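Local coordinates for protein leucyl-tRNA synthetase (PDB 3PZ6) that probably charges tRNA(Leu) with leucine using ATP, the part present here being its CP1 editing domain, which probably hydrolyses wrongly charged tRNA, at residues I14-L24 / A155-Q166. The protein carries 2 engineered substitutions. Residues are numbered along the deposited sequence; the frame is centred on the assembly and turned at random.
Sequences IKLELINYTTL and ATVRAPLSPYEQ
R158 and I19 bury the most surface here, and they meet at about a right angle: the isoleucine lays CG1 over the centre of one guanidinium face, 4.1 Å from CZ of R158. Bends at chi2 and chi3 (105° and 63°) fold the arginine back over I19. L24 CD2, poorly ordered, comes in at the guanidinium edge. E17 OE1 stays 4.5 Å from R158 NH2, too far for a salt bridge, and makes a weak, long ion pair with K79.

Beneath these side chains, the end of strand 10-18 runs antiparallel to the short strand 156-158. E17 and R158 form the hydrogen-bonded pair, with R158 N to E17 O the shorter bond at 2.8 Å; I19 N then reaches T156 O. N63 also donates to T156 O and I19 O, so helix 61-71 is tied to both segments. L16 packs on V157, A159 and P160, I14 CG2 on P160 CG, and L18 CD1 on A155 and V157.

Farther out on the same branch, I19 CD1 packs 3.4 Å from Q166 CB, while the other branch, CG2, lies over the rim of one Y21 ring face. T156 OG1, between its backbone N and carbonyl carbon (chi1 60°), lies in plane at that ring's edge and hydrogen-bonds Y21 OH at 2.6 Å; either hydroxyl could donate.

The join thus rests on backbone bonds, apolar packing, one hydroxyl-hydroxyl hydrogen bond and an apolar side chain over one face of the R158 guanidinium, with charge pairing contributing probably little.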
loop_
_atom_site.group_PDB
_atom_site.type_symbol
_atom_site.label_atom_id
_atom_site.label_comp_id
_atom_site.label_asym_id
_atom_site.label_seq_id
_atom_site.Cartn_x
_atom_site.Cartn_y
_atom_site.Cartn_z
ATOM N N ILE A 14 -6.284 3.454 3.240
ATOM C CA ILE A 14 -6.060 3.683 1.820
ATOM C C ILE A 14 -6.571 2.500 1.007
ATOM O O ILE A 14 -6.242 1.354 1.301
ATOM C CB ILE A 14 -4.563 3.959 1.518
ATOM C CG1 ILE A 14 -4.042 5.145 2.340
ATOM C CG2 ILE A 14 -4.334 4.205 0.035
ATOM C CD1 ILE A 14 -4.677 6.505 2.028
ATOM N N LYS A 15 -7.384 2.787 -0.005
ATOM C CA LYS A 15 -7.937 1.749 -0.860
ATOM C C LYS A 15 -6.963 1.383 -1.979
ATOM O O LYS A 15 -6.891 2.056 -3.009
ATOM C CB LYS A 15 -9.291 2.169 -1.430
ATOM C CG LYS A 15 -10.433 2.107 -0.424
ATOM C CD LYS A 15 -11.649 2.892 -0.887
ATOM C CE LYS A 15 -12.459 2.143 -1.938
ATOM N NZ LYS A 15 -13.793 2.783 -2.154
ATOM N N LEU A 16 -6.206 0.316 -1.756
ATOM C CA LEU A 16 -5.287 -0.187 -2.760
ATOM C C LEU A 16 -6.024 -1.192 -3.635
ATOM O O LEU A 16 -6.324 -2.306 -3.201
ATOM C CB LEU A 16 -4.064 -0.820 -2.097
ATOM C CG LEU A 16 -3.257 0.027 -1.115
ATOM C CD1 LEU A 16 -2.245 -0.853 -0.391
ATOM C CD2 LEU A 16 -2.557 1.187 -1.815
ATOM N N GLU A 17 -6.329 -0.789 -4.864
ATOM C CA GLU A 17 -7.150 -1.612 -5.745
ATOM C C GLU A 17 -6.357 -2.770 -6.328
ATOM O O GLU A 17 -5.363 -2.568 -7.030
ATOM C CB GLU A 17 -7.770 -0.775 -6.869
ATOM C CG GLU A 17 -8.924 -1.477 -7.588
ATOM C CD GLU A 17 -9.421 -0.736 -8.828
ATOM O OE1 GLU A 17 -9.828 -1.418 -9.796
ATOM O OE2 GLU A 17 -9.414 0.517 -8.839
ATOM N N LEU A 18 -6.804 -3.983 -6.031
ATOM C CA LEU A 18 -6.246 -5.165 -6.655
ATOM C C LEU A 18 -6.626 -5.137 -8.126
ATOM O O LEU A 18 -7.799 -5.231 -8.476
ATOM C CB LEU A 18 -6.762 -6.432 -5.977
ATOM C CG LEU A 18 -6.119 -7.758 -6.390
ATOM C CD1 LEU A 18 -4.653 -7.817 -5.984
ATOM C CD2 LEU A 18 -6.880 -8.910 -5.767
ATOM N N ILE A 19 -5.617 -4.976 -8.974
ATOM C CA ILE A 19 -5.805 -4.831 -10.411
ATOM C C ILE A 19 -6.477 -6.056 -11.018
ATOM O O ILE A 19 -6.061 -7.185 -10.785
ATOM C CB ILE A 19 -4.463 -4.537 -11.119
ATOM C CG1 ILE A 19 -3.872 -3.229 -10.582
ATOM C CG2 ILE A 19 -4.643 -4.477 -12.630
ATOM C CD1 ILE A 19 -2.471 -2.942 -11.050
ATOM N N ASN A 20 -7.535 -5.818 -11.783
ATOM C CA ASN A 20 -8.215 -6.883 -12.496
ATOM C C ASN A 20 -7.721 -6.913 -13.934
ATOM O O ASN A 20 -8.073 -6.052 -14.747
ATOM C CB ASN A 20 -9.733 -6.694 -12.431
ATOM C CG ASN A 20 -10.500 -7.983 -12.663
ATOM O OD1 ASN A 20 -10.152 -8.789 -13.526
ATOM N ND2 ASN A 20 -11.565 -8.176 -11.893
ATOM N N TYR A 21 -6.891 -7.907 -14.233
ATOM C CA TYR A 21 -6.278 -8.026 -15.547
ATOM C C TYR A 21 -7.237 -8.575 -16.595
ATOM O O TYR A 21 -6.996 -8.427 -17.794
ATOM C CB TYR A 21 -4.998 -8.854 -15.466
ATOM C CG TYR A 21 -3.885 -8.132 -14.735
ATOM C CD1 TYR A 21 -3.051 -7.244 -15.410
ATOM C CD2 TYR A 21 -3.681 -8.319 -13.369
ATOM C CE1 TYR A 21 -2.037 -6.569 -14.752
ATOM C CE2 TYR A 21 -2.666 -7.648 -12.699
ATOM C CZ TYR A 21 -1.849 -6.776 -13.402
ATOM O OH TYR A 21 -0.842 -6.100 -12.764
ATOM N N THR A 22 -8.318 -9.205 -16.138
ATOM C CA THR A 22 -9.376 -9.665 -17.027
ATOM C C THR A 22 -10.115 -8.463 -17.605
ATOM O O THR A 22 -10.224 -8.331 -18.828
ATOM C CB THR A 22 -10.358 -10.615 -16.304
ATOM O OG1 THR A 22 -9.701 -11.859 -16.027
ATOM C CG2 THR A 22 -11.591 -10.884 -17.157
ATOM N N THR A 23 -10.597 -7.582 -16.729
ATOM C CA THR A 23 -11.317 -6.385 -17.156
ATOM C C THR A 23 -10.472 -5.567 -18.136
ATOM O O THR A 23 -10.931 -5.248 -19.238
ATOM C CB THR A 23 -11.764 -5.501 -15.963
ATOM O OG1 THR A 23 -10.615 -4.992 -15.270
ATOM C CG2 THR A 23 -12.650 -6.287 -14.994
ATOM N N LEU A 24 -9.235 -5.268 -17.739
ATOM C CA LEU A 24 -8.293 -4.496 -18.557
ATOM C C LEU A 24 -8.102 -5.069 -19.961
ATOM O O LEU A 24 -7.953 -4.317 -20.927
ATOM C CB LEU A 24 -6.930 -4.384 -17.853
ATOM C CG LEU A 24 -6.591 -3.223 -16.901
ATOM C CD1 LEU A 24 -6.386 -1.914 -17.659
ATOM C CD2 LEU A 24 -7.612 -3.041 -15.775
ATOM N N ALA A 155 1.209 -9.668 -5.348
ATOM C CA ALA A 155 0.099 -9.167 -6.148
ATOM C C ALA A 155 0.386 -7.726 -6.552
ATOM O O ALA A 155 1.293 -7.093 -6.002
ATOM C CB ALA A 155 -1.193 -9.239 -5.365
ATOM N N THR A 156 -0.372 -7.212 -7.518
ATOM C CA THR A 156 -0.209 -5.827 -7.942
ATOM C C THR A 156 -1.453 -5.022 -7.639
ATOM O O THR A 156 -2.575 -5.486 -7.851
ATOM C CB THR A 156 0.107 -5.680 -9.444
ATOM O OG1 THR A 156 -0.963 -6.232 -10.202
ATOM C CG2 THR A 156 1.368 -6.388 -9.809
ATOM N N VAL A 157 -1.243 -3.812 -7.141
ATOM C CA VAL A 157 -2.344 -2.924 -6.840
ATOM C C VAL A 157 -2.169 -1.569 -7.523
ATOM O O VAL A 157 -1.059 -1.197 -7.922
ATOM C CB VAL A 157 -2.601 -2.778 -5.293
ATOM C CG1 VAL A 157 -3.112 -4.108 -4.696
ATOM C CG2 VAL A 157 -1.362 -2.270 -4.542
ATOM N N ARG A 158 -3.280 -0.857 -7.684
ATOM C CA ARG A 158 -3.265 0.512 -8.173
ATOM C C ARG A 158 -3.249 1.358 -6.915
ATOM O O ARG A 158 -4.190 1.306 -6.124
ATOM C CB ARG A 158 -4.521 0.793 -8.998
ATOM C CG ARG A 158 -4.372 1.876 -10.079
ATOM C CD ARG A 158 -4.296 1.279 -11.507
ATOM N NE ARG A 158 -5.529 0.564 -11.868
ATOM C CZ ARG A 158 -5.658 -0.295 -12.882
ATOM N NH1 ARG A 158 -4.630 -0.570 -13.684
ATOM N NH2 ARG A 158 -6.831 -0.887 -13.089
ATOM N N ALA A 159 -2.165 2.096 -6.695
ATOM C CA ALA A 159 -2.047 2.919 -5.499
ATOM C C ALA A 159 -2.493 4.350 -5.752
ATOM O O ALA A 159 -1.982 5.021 -6.647
ATOM C CB ALA A 159 -0.634 2.897 -4.964
ATOM N N PRO A 160 -3.447 4.835 -4.953
ATOM C CA PRO A 160 -3.905 6.203 -5.131
ATOM C C PRO A 160 -2.778 7.226 -4.962
ATOM O O PRO A 160 -1.878 7.029 -4.137
ATOM C CB PRO A 160 -4.947 6.369 -4.023
ATOM C CG PRO A 160 -4.655 5.313 -3.049
ATOM C CD PRO A 160 -4.101 4.174 -3.810
ATOM N N LEU A 161 -2.838 8.284 -5.777
ATOM C CA LEU A 161 -1.933 9.448 -5.733
ATOM C C LEU A 161 -0.500 9.191 -6.199
ATOM O O LEU A 161 0.200 10.125 -6.601
ATOM C CB LEU A 161 -1.954 10.113 -4.353
ATOM C CG LEU A 161 -2.964 11.241 -4.094
ATOM C CD1 LEU A 161 -4.278 11.088 -4.873
ATOM C CD2 LEU A 161 -3.227 11.350 -2.601
ATOM N N SER A 162 -0.072 7.933 -6.151
ATOM C CA SER A 162 1.225 7.516 -6.683
ATOM C C SER A 162 1.287 7.688 -8.213
ATOM O O SER A 162 0.306 7.407 -8.913
ATOM C CB SER A 162 1.491 6.062 -6.306
ATOM O OG SER A 162 2.775 5.644 -6.726
ATOM N N PRO A 163 2.422 8.187 -8.732
ATOM C CA PRO A 163 2.643 8.229 -10.178
ATOM C C PRO A 163 2.901 6.846 -10.773
ATOM O O PRO A 163 2.884 6.691 -11.991
ATOM C CB PRO A 163 3.901 9.095 -10.319
ATOM C CG PRO A 163 4.560 9.026 -8.997
ATOM C CD PRO A 163 3.458 8.940 -8.004
ATOM N N TYR A 164 3.153 5.855 -9.926
ATOM C CA TYR A 164 3.350 4.492 -10.402
ATOM C C TYR A 164 2.018 3.876 -10.829
ATOM O O TYR A 164 1.036 3.941 -10.091
ATOM C CB TYR A 164 4.027 3.641 -9.326
ATOM C CG TYR A 164 5.475 4.010 -9.077
ATOM C CD1 TYR A 164 6.407 3.998 -10.118
ATOM C CD2 TYR A 164 5.916 4.359 -7.801
ATOM C CE1 TYR A 164 7.740 4.328 -9.897
ATOM C CE2 TYR A 164 7.247 4.686 -7.568
ATOM C CZ TYR A 164 8.157 4.675 -8.621
ATOM O OH TYR A 164 9.486 4.998 -8.403
ATOM N N GLU A 165 1.984 3.300 -12.025
ATOM C CA GLU A 165 0.738 2.765 -12.586
ATOM C C GLU A 165 0.272 1.503 -11.852
ATOM O O GLU A 165 -0.923 1.175 -11.846
ATOM C CB GLU A 165 0.858 2.551 -14.103
ATOM C CG GLU A 165 1.856 1.485 -14.582
ATOM C CD GLU A 165 3.346 1.844 -14.399
ATOM O OE1 GLU A 165 4.198 1.090 -14.924
ATOM O OE2 GLU A 165 3.683 2.853 -13.732
ATOM N N GLN A 166 1.224 0.811 -11.228
ATOM C CA GLN A 166 0.936 -0.282 -10.308
ATOM C C GLN A 166 2.104 -0.470 -9.353
ATOM O O GLN A 166 3.204 -0.015 -9.624
ATOM C CB GLN A 166 0.652 -1.588 -11.056
ATOM C CG GLN A 166 1.860 -2.253 -11.719
ATOM C CD GLN A 166 2.085 -1.746 -13.122
ATOM O OE1 GLN A 166 1.149 -1.669 -13.921
ATOM N NE2 GLN A 166 3.324 -1.386 -13.432
#